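Proline iminopeptidase (Streptomyces halstedii, PDB 3WMR) is an amidohydrolase of the alpha/beta hydrolase fold that acts on polyketide substrates and, by its peptidase S33 family, is classed as a probable prolyl aminopeptidase. Local coordinates at residues A[119-130]-A[142-153]; A[79-87]-A[97-107]. All coordinates share one frame; numbering follows the deposited sequence.

Contact 1: residues A[119-130]-A[142-153]; sequences DYVLFGQSWGGM and GLRGLVVANAPA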
loop_
_atom_site.group_PDB
_atom_site.type_symbol
_atom_site.label_atom_id
_atom_site.label_comp_id
_atom_site.label_asym_id
_atom_site.label_seq_id
_atom_site.Cartn_x
_atom_site.Cartn_y
_atom_site.Cartn_z
ATOM N N ASP A 119 -16.181 -3.652 -13.882
ATOM C CA ASP A 119 -14.946 -3.669 -14.660
ATOM C C ASP A 119 -13.857 -2.752 -14.070
ATOM O O ASP A 119 -14.002 -1.529 -14.083
ATOM C CB ASP A 119 -15.236 -3.242 -16.098
ATOM C CG ASP A 119 -14.099 -3.557 -17.025
ATOM O OD1 ASP A 119 -13.155 -4.229 -16.590
ATOM O OD2 ASP A 119 -14.134 -3.136 -18.183
ATOM N N TYR A 120 -12.784 -3.342 -13.541
ATOM C CA TYR A 120 -11.764 -2.567 -12.828
ATOM C C TYR A 120 -10.471 -3.370 -12.692
ATOM O O TYR A 120 -10.493 -4.595 -12.796
ATOM C CB TYR A 120 -12.272 -2.093 -11.452
ATOM C CG TYR A 120 -12.635 -3.204 -10.479
ATOM C CD1 TYR A 120 -13.819 -3.903 -10.620
ATOM C CD2 TYR A 120 -11.786 -3.557 -9.433
ATOM C CE1 TYR A 120 -14.160 -4.941 -9.752
ATOM C CE2 TYR A 120 -12.121 -4.597 -8.550
ATOM C CZ TYR A 120 -13.306 -5.292 -8.723
ATOM O OH TYR A 120 -13.652 -6.313 -7.842
ATOM N N VAL A 121 -9.355 -2.662 -12.530
ATOM C CA VAL A 121 -8.048 -3.250 -12.227
ATOM C C VAL A 121 -7.673 -2.750 -10.832
ATOM O O VAL A 121 -8.010 -1.623 -10.478
ATOM C CB VAL A 121 -7.009 -2.838 -13.290
ATOM C CG1 VAL A 121 -5.632 -3.438 -13.031
ATOM C CG2 VAL A 121 -7.490 -3.246 -14.673
ATOM N N LEU A 122 -7.047 -3.593 -10.017
ATOM C CA LEU A 122 -6.582 -3.169 -8.693
ATOM C C LEU A 122 -5.067 -3.078 -8.631
ATOM O O LEU A 122 -4.362 -3.995 -9.070
ATOM C CB LEU A 122 -7.043 -4.127 -7.588
ATOM C CG LEU A 122 -8.505 -4.237 -7.168
ATOM C CD1 LEU A 122 -8.575 -5.172 -5.970
ATOM C CD2 LEU A 122 -9.105 -2.889 -6.811
ATOM N N PHE A 123 -4.579 -1.948 -8.102
ATOM C CA PHE A 123 -3.164 -1.760 -7.754
ATOM C C PHE A 123 -3.133 -1.557 -6.251
ATOM O O PHE A 123 -3.789 -0.662 -5.723
ATOM C CB PHE A 123 -2.613 -0.530 -8.467
ATOM C CG PHE A 123 -1.204 -0.165 -8.085
ATOM C CD1 PHE A 123 -0.135 -0.620 -8.826
ATOM C CD2 PHE A 123 -0.958 0.662 -6.997
ATOM C CE1 PHE A 123 1.162 -0.257 -8.488
ATOM C CE2 PHE A 123 0.349 1.049 -6.656
ATOM C CZ PHE A 123 1.402 0.585 -7.401
ATOM N N GLY A 124 -2.404 -2.400 -5.544
ATOM C CA GLY A 124 -2.364 -2.323 -4.093
ATOM C C GLY A 124 -0.925 -2.163 -3.685
ATOM O O GLY A 124 -0.108 -2.990 -4.024
ATOM N N GLN A 125 -0.621 -1.066 -2.988
ATOM C CA GLN A 125 0.740 -0.758 -2.559
ATOM C C GLN A 125 0.896 -1.018 -1.067
ATOM O O GLN A 125 0.097 -0.513 -0.297
ATOM C CB GLN A 125 1.032 0.715 -2.887
ATOM C CG GLN A 125 2.503 1.032 -3.043
ATOM C CD GLN A 125 3.196 1.315 -1.738
ATOM O OE1 GLN A 125 2.555 1.546 -0.724
ATOM N NE2 GLN A 125 4.529 1.332 -1.766
ATOM N N SER A 126 1.880 -1.836 -0.663
ATOM C CA SER A 126 2.121 -2.133 0.767
ATOM C C SER A 126 0.942 -2.940 1.314
ATOM O O SER A 126 0.493 -3.881 0.651
ATOM C CB SER A 126 2.412 -0.822 1.561
ATOM O OG SER A 126 2.198 -0.893 2.974
ATOM N N TRP A 127 0.452 -2.599 2.498
ATOM C CA TRP A 127 -0.811 -3.157 3.011
ATOM C C TRP A 127 -1.910 -3.299 1.948
ATOM O O TRP A 127 -2.641 -4.302 1.923
ATOM C CB TRP A 127 -1.317 -2.337 4.229
ATOM C CG TRP A 127 -2.800 -2.102 4.260
ATOM C CD1 TRP A 127 -3.462 -1.011 3.828
ATOM C CD2 TRP A 127 -3.794 -3.023 4.718
ATOM N NE1 TRP A 127 -4.813 -1.178 3.985
ATOM C CE2 TRP A 127 -5.043 -2.401 4.559
ATOM C CE3 TRP A 127 -3.739 -4.302 5.277
ATOM C CZ2 TRP A 127 -6.243 -3.025 4.914
ATOM C CZ3 TRP A 127 -4.936 -4.933 5.639
ATOM C CH2 TRP A 127 -6.170 -4.284 5.457
ATOM N N GLY A 128 -2.050 -2.293 1.097
ATOM C CA GLY A 128 -3.043 -2.282 0.036
ATOM C C GLY A 128 -2.928 -3.448 -0.931
ATOM O O GLY A 128 -3.930 -3.901 -1.485
ATOM N N GLY A 129 -1.709 -3.935 -1.136
ATOM C CA GLY A 129 -1.474 -5.110 -1.953
ATOM C C GLY A 129 -1.965 -6.368 -1.245
ATOM O O GLY A 129 -2.367 -7.333 -1.898
ATOM N N MET A 130 -1.911 -6.360 0.083
ATOM C CA MET A 130 -2.409 -7.491 0.885
ATOM C C MET A 130 -3.936 -7.515 0.880
ATOM O O MET A 130 -4.563 -8.588 0.717
ATOM C CB MET A 130 -1.864 -7.445 2.325
ATOM C CG MET A 130 -0.343 -7.466 2.407
ATOM S SD MET A 130 0.322 -7.439 4.080
ATOM C CE MET A 130 0.265 -9.185 4.515
ATOM N N GLY A 142 -15.929 -8.466 -11.824
ATOM C CA GLY A 142 -15.440 -7.312 -12.585
ATOM C C GLY A 142 -13.939 -7.100 -12.574
ATOM O O GLY A 142 -13.423 -6.277 -13.334
ATOM N N LEU A 143 -13.228 -7.822 -11.715
ATOM C CA LEU A 143 -11.777 -7.668 -11.601
ATOM C C LEU A 143 -11.018 -8.253 -12.807
ATOM O O LEU A 143 -11.110 -9.452 -13.086
ATOM C CB LEU A 143 -11.263 -8.297 -10.312
ATOM C CG LEU A 143 -9.740 -8.184 -10.102
ATOM C CD1 LEU A 143 -9.345 -6.727 -9.852
ATOM C CD2 LEU A 143 -9.291 -9.082 -8.965
ATOM N N ARG A 144 -10.242 -7.394 -13.477
ATOM C CA ARG A 144 -9.424 -7.776 -14.642
ATOM C C ARG A 144 -7.983 -8.200 -14.337
ATOM O O ARG A 144 -7.394 -8.990 -15.079
ATOM C CB ARG A 144 -9.338 -6.608 -15.622
ATOM C CG ARG A 144 -10.598 -6.380 -16.416
ATOM C CD ARG A 144 -10.526 -5.099 -17.226
ATOM N NE ARG A 144 -10.107 -5.322 -18.589
ATOM C CZ ARG A 144 -10.904 -5.296 -19.660
ATOM N NH1 ARG A 144 -12.204 -5.049 -19.564
ATOM N NH2 ARG A 144 -10.382 -5.529 -20.843
ATOM N N GLY A 145 -7.406 -7.634 -13.287
ATOM C CA GLY A 145 -6.003 -7.823 -12.969
ATOM C C GLY A 145 -5.693 -7.261 -11.598
ATOM O O GLY A 145 -6.415 -6.409 -11.095
ATOM N N LEU A 146 -4.616 -7.742 -10.999
ATOM C CA LEU A 146 -4.168 -7.285 -9.692
ATOM C C LEU A 146 -2.694 -6.966 -9.744
ATOM O O LEU A 146 -1.883 -7.795 -10.185
ATOM C CB LEU A 146 -4.369 -8.371 -8.631
ATOM C CG LEU A 146 -3.731 -8.157 -7.246
ATOM C CD1 LEU A 146 -4.345 -6.965 -6.526
ATOM C CD2 LEU A 146 -3.894 -9.441 -6.413
ATOM N N VAL A 147 -2.334 -5.797 -9.238
ATOM C CA VAL A 147 -0.935 -5.496 -8.977
ATOM C C VAL A 147 -0.711 -5.408 -7.463
ATOM O O VAL A 147 -1.445 -4.730 -6.747
ATOM C CB VAL A 147 -0.483 -4.198 -9.640
ATOM C CG1 VAL A 147 1.022 -4.000 -9.442
ATOM C CG2 VAL A 147 -0.843 -4.227 -11.117
ATOM N N VAL A 148 0.294 -6.131 -6.997
ATOM C CA VAL A 148 0.734 -6.064 -5.616
ATOM C C VAL A 148 2.150 -5.491 -5.638
ATOM O O VAL A 148 3.115 -6.176 -6.000
ATOM C CB VAL A 148 0.658 -7.430 -4.883
ATOM C CG1 VAL A 148 -0.784 -7.899 -4.831
ATOM C CG2 VAL A 148 1.552 -8.475 -5.535
ATOM N N ALA A 149 2.224 -4.209 -5.273
ATOM C CA ALA A 149 3.420 -3.406 -5.357
ATOM C C ALA A 149 3.976 -3.138 -3.967
ATOM O O ALA A 149 3.275 -2.576 -3.134
ATOM C CB ALA A 149 3.088 -2.078 -6.030
ATOM N N ASN A 150 5.230 -3.535 -3.725
ATOM C CA ASN A 150 5.912 -3.258 -2.458
ATOM C C ASN A 150 5.130 -3.845 -1.303
ATOM O O ASN A 150 5.028 -3.261 -0.223
ATOM C CB ASN A 150 6.110 -1.754 -2.268
ATOM C CG ASN A 150 6.510 -1.065 -3.557
ATOM O OD1 ASN A 150 7.607 -1.285 -4.077
ATOM N ND2 ASN A 150 5.620 -0.284 -4.100
ATOM N N ALA A 151 4.572 -5.019 -1.546
ATOM C CA ALA A 151 3.632 -5.623 -0.600
ATOM C C ALA A 151 4.057 -7.022 -0.243
ATOM O O ALA A 151 4.196 -7.864 -1.127
ATOM C CB ALA A 151 2.240 -5.632 -1.201
ATOM N N PRO A 152 4.224 -7.302 1.073
ATOM C CA PRO A 152 4.595 -8.646 1.512
ATOM C C PRO A 152 3.399 -9.582 1.480
ATOM O O PRO A 152 2.275 -9.113 1.542
ATOM C CB PRO A 152 5.004 -8.420 2.967
ATOM C CG PRO A 152 4.069 -7.358 3.430
ATOM C CD PRO A 152 3.861 -6.452 2.222
ATOM N N ALA A 153 3.645 -10.889 1.420
ATOM C CA ALA A 153 2.564 -11.889 1.518
ATOM C C ALA A 153 2.268 -12.265 2.968
ATOM O O ALA A 153 1.213 -12.820 3.267
ATOM C CB ALA A 153 2.920 -13.144 0.735
#

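Contact 2: residues A[79-87]-A[97-107]; sequences YDQLGNGGS and FWTVQLFEDEL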
loop_
_atom_site.group_PDB
_atom_site.type_symbol
_atom_site.label_atom_id
_atom_site.label_comp_id
_atom_site.label_asym_id
_atom_site.label_seq_id
_atom_site.Cartn_x
_atom_site.Cartn_y
_atom_site.Cartn_z
ATOM N N TYR A 79 -8.224 6.788 -3.390
ATOM C CA TYR A 79 -9.109 6.990 -2.241
ATOM C C TYR A 79 -8.424 6.815 -0.881
ATOM O O TYR A 79 -7.406 6.147 -0.764
ATOM C CB TYR A 79 -10.365 6.119 -2.352
ATOM C CG TYR A 79 -10.264 4.685 -1.855
ATOM C CD1 TYR A 79 -9.794 3.664 -2.683
ATOM C CD2 TYR A 79 -10.711 4.331 -0.574
ATOM C CE1 TYR A 79 -9.741 2.345 -2.244
ATOM C CE2 TYR A 79 -10.657 3.012 -0.128
ATOM C CZ TYR A 79 -10.169 2.021 -0.967
ATOM O OH TYR A 79 -10.106 0.700 -0.541
ATOM N N ASP A 80 -9.002 7.450 0.135
ATOM C CA ASP A 80 -8.530 7.332 1.508
ATOM C C ASP A 80 -9.402 6.335 2.212
ATOM O O ASP A 80 -10.613 6.496 2.275
ATOM C CB ASP A 80 -8.643 8.652 2.259
ATOM C CG ASP A 80 -7.648 9.678 1.792
ATOM O OD1 ASP A 80 -6.618 9.318 1.181
ATOM O OD2 ASP A 80 -7.915 10.856 2.052
ATOM N N GLN A 81 -8.780 5.296 2.737
ATOM C CA GLN A 81 -9.469 4.298 3.537
ATOM C C GLN A 81 -10.025 4.886 4.842
ATOM O O GLN A 81 -9.561 5.914 5.331
ATOM C CB GLN A 81 -8.530 3.115 3.786
ATOM C CG GLN A 81 -8.228 2.372 2.490
ATOM C CD GLN A 81 -6.965 1.535 2.536
ATOM O OE1 GLN A 81 -6.691 0.849 3.520
ATOM N NE2 GLN A 81 -6.216 1.547 1.434
ATOM N N LEU A 82 -11.038 4.231 5.389
ATOM C CA LEU A 82 -11.719 4.741 6.582
ATOM C C LEU A 82 -10.738 4.888 7.725
ATOM O O LEU A 82 -9.945 3.990 7.976
ATOM C CB LEU A 82 -12.841 3.802 7.011
ATOM C CG LEU A 82 -13.711 4.267 8.185
ATOM C CD1 LEU A 82 -14.584 5.445 7.768
ATOM C CD2 LEU A 82 -14.572 3.125 8.710
ATOM N N GLY A 83 -10.819 6.017 8.422
ATOM C CA GLY A 83 -10.001 6.272 9.601
ATOM C C GLY A 83 -8.981 7.375 9.398
ATOM O O GLY A 83 -8.471 7.932 10.376
ATOM N N ASN A 84 -8.665 7.700 8.148
ATOM C CA ASN A 84 -7.700 8.776 7.884
ATOM C C ASN A 84 -7.972 9.549 6.598
ATOM O O ASN A 84 -8.833 9.175 5.806
ATOM C CB ASN A 84 -6.260 8.227 7.871
ATOM C CG ASN A 84 -5.257 9.199 8.478
ATOM O OD1 ASN A 84 -5.633 10.242 9.007
ATOM N ND2 ASN A 84 -3.982 8.856 8.408
ATOM N N GLY A 85 -7.239 10.643 6.407
ATOM C CA GLY A 85 -7.418 11.492 5.239
ATOM C C GLY A 85 -8.819 12.083 5.173
ATOM O O GLY A 85 -9.373 12.511 6.192
ATOM N N GLY A 86 -9.399 12.079 3.975
ATOM C CA GLY A 86 -10.688 12.713 3.731
ATOM C C GLY A 86 -11.873 11.893 4.192
ATOM O O GLY A 86 -13.003 12.370 4.137
ATOM N N SER A 87 -11.630 10.659 4.631
ATOM C CA SER A 87 -12.703 9.787 5.111
ATOM C C SER A 87 -13.008 10.079 6.577
ATOM O O SER A 87 -12.329 10.882 7.199
ATOM C CB SER A 87 -12.314 8.324 4.899
ATOM O OG SER A 87 -12.025 8.103 3.520
ATOM N N PHE A 97 -12.369 -2.929 16.264
ATOM C CA PHE A 97 -13.072 -2.243 15.174
ATOM C C PHE A 97 -12.256 -2.193 13.879
ATOM O O PHE A 97 -12.830 -2.206 12.791
ATOM C CB PHE A 97 -13.431 -0.812 15.577
ATOM C CG PHE A 97 -14.149 -0.037 14.505
ATOM C CD1 PHE A 97 -13.453 0.840 13.678
ATOM C CD2 PHE A 97 -15.521 -0.184 14.317
ATOM C CE1 PHE A 97 -14.110 1.551 12.685
ATOM C CE2 PHE A 97 -16.183 0.529 13.332
ATOM C CZ PHE A 97 -15.475 1.400 12.515
ATOM N N TRP A 98 -10.932 -2.112 14.002
ATOM C CA TRP A 98 -10.063 -1.951 12.844
ATOM C C TRP A 98 -9.630 -3.314 12.324
ATOM O O TRP A 98 -8.606 -3.866 12.738
ATOM C CB TRP A 98 -8.857 -1.076 13.197
ATOM C CG TRP A 98 -9.260 0.309 13.609
ATOM C CD1 TRP A 98 -9.137 0.866 14.855
ATOM C CD2 TRP A 98 -9.878 1.305 12.788
ATOM N NE1 TRP A 98 -9.630 2.149 14.853
ATOM C CE2 TRP A 98 -10.088 2.446 13.597
ATOM C CE3 TRP A 98 -10.264 1.353 11.446
ATOM C CZ2 TRP A 98 -10.665 3.619 13.103
ATOM C CZ3 TRP A 98 -10.843 2.523 10.958
ATOM C CH2 TRP A 98 -11.036 3.635 11.785
ATOM N N THR A 99 -10.422 -3.847 11.404
ATOM C CA THR A 99 -10.223 -5.186 10.897
ATOM C C THR A 99 -10.012 -5.158 9.394
ATOM O O THR A 99 -10.351 -4.181 8.724
ATOM C CB THR A 99 -11.470 -6.036 11.156
ATOM O OG1 THR A 99 -12.588 -5.402 10.518
ATOM C CG2 THR A 99 -11.727 -6.144 12.656
ATOM N N VAL A 100 -9.448 -6.240 8.884
ATOM C CA VAL A 100 -9.340 -6.442 7.456
ATOM C C VAL A 100 -10.740 -6.468 6.814
ATOM O O VAL A 100 -10.938 -5.918 5.737
ATOM C CB VAL A 100 -8.575 -7.748 7.135
ATOM C CG1 VAL A 100 -8.466 -7.955 5.628
ATOM C CG2 VAL A 100 -7.204 -7.741 7.798
ATOM N N GLN A 101 -11.711 -7.111 7.471
ATOM C CA GLN A 101 -13.074 -7.191 6.931
ATOM C C GLN A 101 -13.667 -5.808 6.700
ATOM O O GLN A 101 -14.325 -5.563 5.695
ATOM C CB GLN A 101 -13.999 -7.986 7.864
ATOM C CG GLN A 101 -15.402 -8.166 7.287
ATOM C CD GLN A 101 -15.409 -8.941 5.972
ATOM O OE1 GLN A 101 -15.981 -8.495 4.962
ATOM N NE2 GLN A 101 -14.781 -10.124 5.980
ATOM N N LEU A 102 -13.429 -4.902 7.640
ATOM C CA LEU A 102 -13.877 -3.525 7.512
ATOM C C LEU A 102 -13.427 -2.913 6.183
ATOM O O LEU A 102 -14.234 -2.328 5.448
ATOM C CB LEU A 102 -13.319 -2.691 8.657
ATOM C CG LEU A 102 -13.728 -1.217 8.695
ATOM C CD1 LEU A 102 -15.209 -1.114 9.024
ATOM C CD2 LEU A 102 -12.878 -0.462 9.707
ATOM N N PHE A 103 -12.136 -3.044 5.890
ATOM C CA PHE A 103 -11.562 -2.404 4.714
ATOM C C PHE A 103 -11.931 -3.114 3.431
ATOM O O PHE A 103 -12.014 -2.464 2.390
ATOM C CB PHE A 103 -10.042 -2.259 4.860
ATOM C CG PHE A 103 -9.659 -1.290 5.926
ATOM C CD1 PHE A 103 -9.854 0.062 5.734
ATOM C CD2 PHE A 103 -9.185 -1.728 7.152
ATOM C CE1 PHE A 103 -9.548 0.972 6.724
ATOM C CE2 PHE A 103 -8.865 -0.817 8.144
ATOM C CZ PHE A 103 -9.054 0.535 7.931
ATOM N N GLU A 104 -12.141 -4.431 3.487
ATOM C CA GLU A 104 -12.701 -5.171 2.341
ATOM C C GLU A 104 -14.096 -4.667 1.997
ATOM O O GLU A 104 -14.439 -4.505 0.832
ATOM C CB GLU A 104 -12.862 -6.656 2.651
ATOM C CG GLU A 104 -11.586 -7.453 2.773
ATOM C CD GLU A 104 -11.910 -8.908 3.057
ATOM O OE1 GLU A 104 -12.505 -9.554 2.176
ATOM O OE2 GLU A 104 -11.585 -9.398 4.155
ATOM N N ASP A 105 -14.904 -4.474 3.041
ATOM C CA ASP A 105 -16.280 -4.022 2.895
ATOM C C ASP A 105 -16.310 -2.612 2.336
ATOM O O ASP A 105 -17.165 -2.303 1.520
ATOM C CB ASP A 105 -17.016 -4.047 4.242
ATOM C CG ASP A 105 -17.361 -5.451 4.709
ATOM O OD1 ASP A 105 -17.409 -6.376 3.875
ATOM O OD2 ASP A 105 -17.599 -5.630 5.928
ATOM N N GLU A 106 -15.378 -1.768 2.778
ATOM C CA GLU A 106 -15.242 -0.411 2.256
ATOM C C GLU A 106 -14.858 -0.388 0.771
ATOM O O GLU A 106 -15.410 0.390 -0.004
ATOM C CB GLU A 106 -14.196 0.387 3.061
ATOM C CG GLU A 106 -14.022 1.809 2.559
ATOM C CD GLU A 106 -12.973 2.612 3.299
ATOM O OE1 GLU A 106 -11.847 2.109 3.550
ATOM O OE2 GLU A 106 -13.272 3.785 3.605
ATOM N N LEU A 107 -13.896 -1.210 0.376
ATOM C CA LEU A 107 -13.502 -1.266 -1.028
ATOM C C LEU A 107 -14.682 -1.729 -1.894
ATOM O O LEU A 107 -14.976 -1.106 -2.912
ATOM C CB LEU A 107 -12.266 -2.159 -1.223
ATOM C CG LEU A 107 -11.876 -2.508 -2.657
ATOM C CD1 LEU A 107 -11.585 -1.264 -3.485
ATOM C CD2 LEU A 107 -10.681 -3.444 -2.676
HETATM O O HOH W 1 -10.805 0.042 1.942
#

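Contact 1: residues A[119-130]-A[142-153]
Tyr120 lays its ring against Gly142 and Leu143, at the start of a parallel pairing between strands 120-125 and 143-149 in the middle of the sheet. One face of the ring looks onto Leu143 CA, displaced toward the rim, and Tyr120 CE2 meets Leu143 CD1 at 3.7 Å. The ring is put there by a first torsion that sets CG between the backbone N and the carbonyl carbon (chi1 62°); its hydroxyl goes on to His135. Leu122 shares the same methyl: its CG is 3.8 Å from Leu143 CD1, the two side chains crossing at about a right angle, with helix 127-137 over this side.

Val147 works on the other side of the sheet, beneath helix 300-312. Val147 CG1 touches Phe123 CD1 at 3.6 Å, and the far end of the same ring, Phe123 CZ, comes within 3.4 Å of Ala149 CB. The backbone of Leu122 is bonded through both of its polar atoms, N to Gly145 O and O to Val147 N, the latter 2.7 Å long and in the carbonyl plane. Between the pairs Tyr120-Leu143 and Leu122-Leu146 the register slips by one, the extra residue of this beta bulge lying in strand 143-149. Within the bulge, Arg144 NH1 forms a salt bridge with Asp119 OD2 at 3.0 Å, through a weak hydrogen bond, while NH2 holds Leu314 O.

The pairing closes where Ser126 N bonds Ala149 O at 2.9 Å. Ser126, the predicted nucleophile, has strained backbone angles (phi 67°, psi -136°). Gly129 CA lies 3.8 Å from Ala151 CB, and a side chain there would collide with that methyl. Main-chain hydrogen bonds running up to Ser126 N, with a glycine and an alanine where helix meets strand end, thus fix the predicted nucleophile's backbone, consistent with a GxSxG nucleophile elbow.

Contact 2: residues A[79-87]-A[97-107]
Leu82 and Glu106 lead a buried loop-on-helix contact, in which the loop leaving strand 76-80 is fastened to the first turns of helix 100-113 and to the residues just before it. The carboxylate supplies the polar grip: Leu82 N donates to Glu106 OE1 at 2.9 Å with an N-H...O angle of 157°, and OE1 receives it on its syn lone pair, the side of the other oxygen. Glu106 can span the gap because its chain is fully extended, with CG anti to the backbone N (chi1 -180°), and its other oxygen, OE2, is hydrogen-bonded to Thr34 OG1 of strand 32-39.

A water bridges the two segments. It accepts from Tyr79 OH at 2.7 Å and donates both to Phe103 O and to Glu106 OE1, lying at the edge of the tyrosine ring. With an alanine here instead of Glu106, the Leu82 amide is likely to lose its acceptor, the water one of its three partners and the Thr34 hydroxyl its carboxylate.

The loop has the sequence DQLGNGGS, resembling the DQxGxGxS stretch of prolyl iminopeptidases in the S33 family, and it turns in a type II beta turn from Gln81 to Asn84. Gly83 sits in that turn at a positive phi, its CA 3.6 Å from Trp98 CH2; a side chain would strike the indole. Leu82 O is approached by two aromatic groups, with Phe103 CE1 at 3.3 Å presenting the ring edge and Trp98 CZ3 at 3.4 Å coming in obliquely.

Leu82 also reaches into the apolar group before and within the helix, its CD2 lying 4.1 Å from Leu102 CD2 and at the edge of the Phe97 ring. The helix itself starts at an N-cap, Thr99 OG1 accepting from Leu102 N. Farther along, Leu107 CB packs on Tyr79 OH at 3.6 Å.

In the fold
Contact 2 closes in the chain before contact 1 opens, and helix 100-113 leads on to strand 120-125; the centres of the two contacts are 16 Å apart. They meet at Trp127, directly after the predicted nucleophile: Trp127 NE1 lies 2.8 Å from Gln81 OE1, probably a hydrogen bond, and Trp127 CZ2 packs on Phe103 CB at 3.9 Å. Gln81 is about 9 Å from Ser126, side chain to side chain. Contact 1 reaches the rest of the predicted triad, the Asn150 side chain lying about 3 Å from that of Asp266 and about 4 Å from that of His293. The bound 1-ethoxy-2-(2-ethoxyethoxy)ethane lies about 8 Å from the Met130 side chain and about 10 Å from that of Phe103.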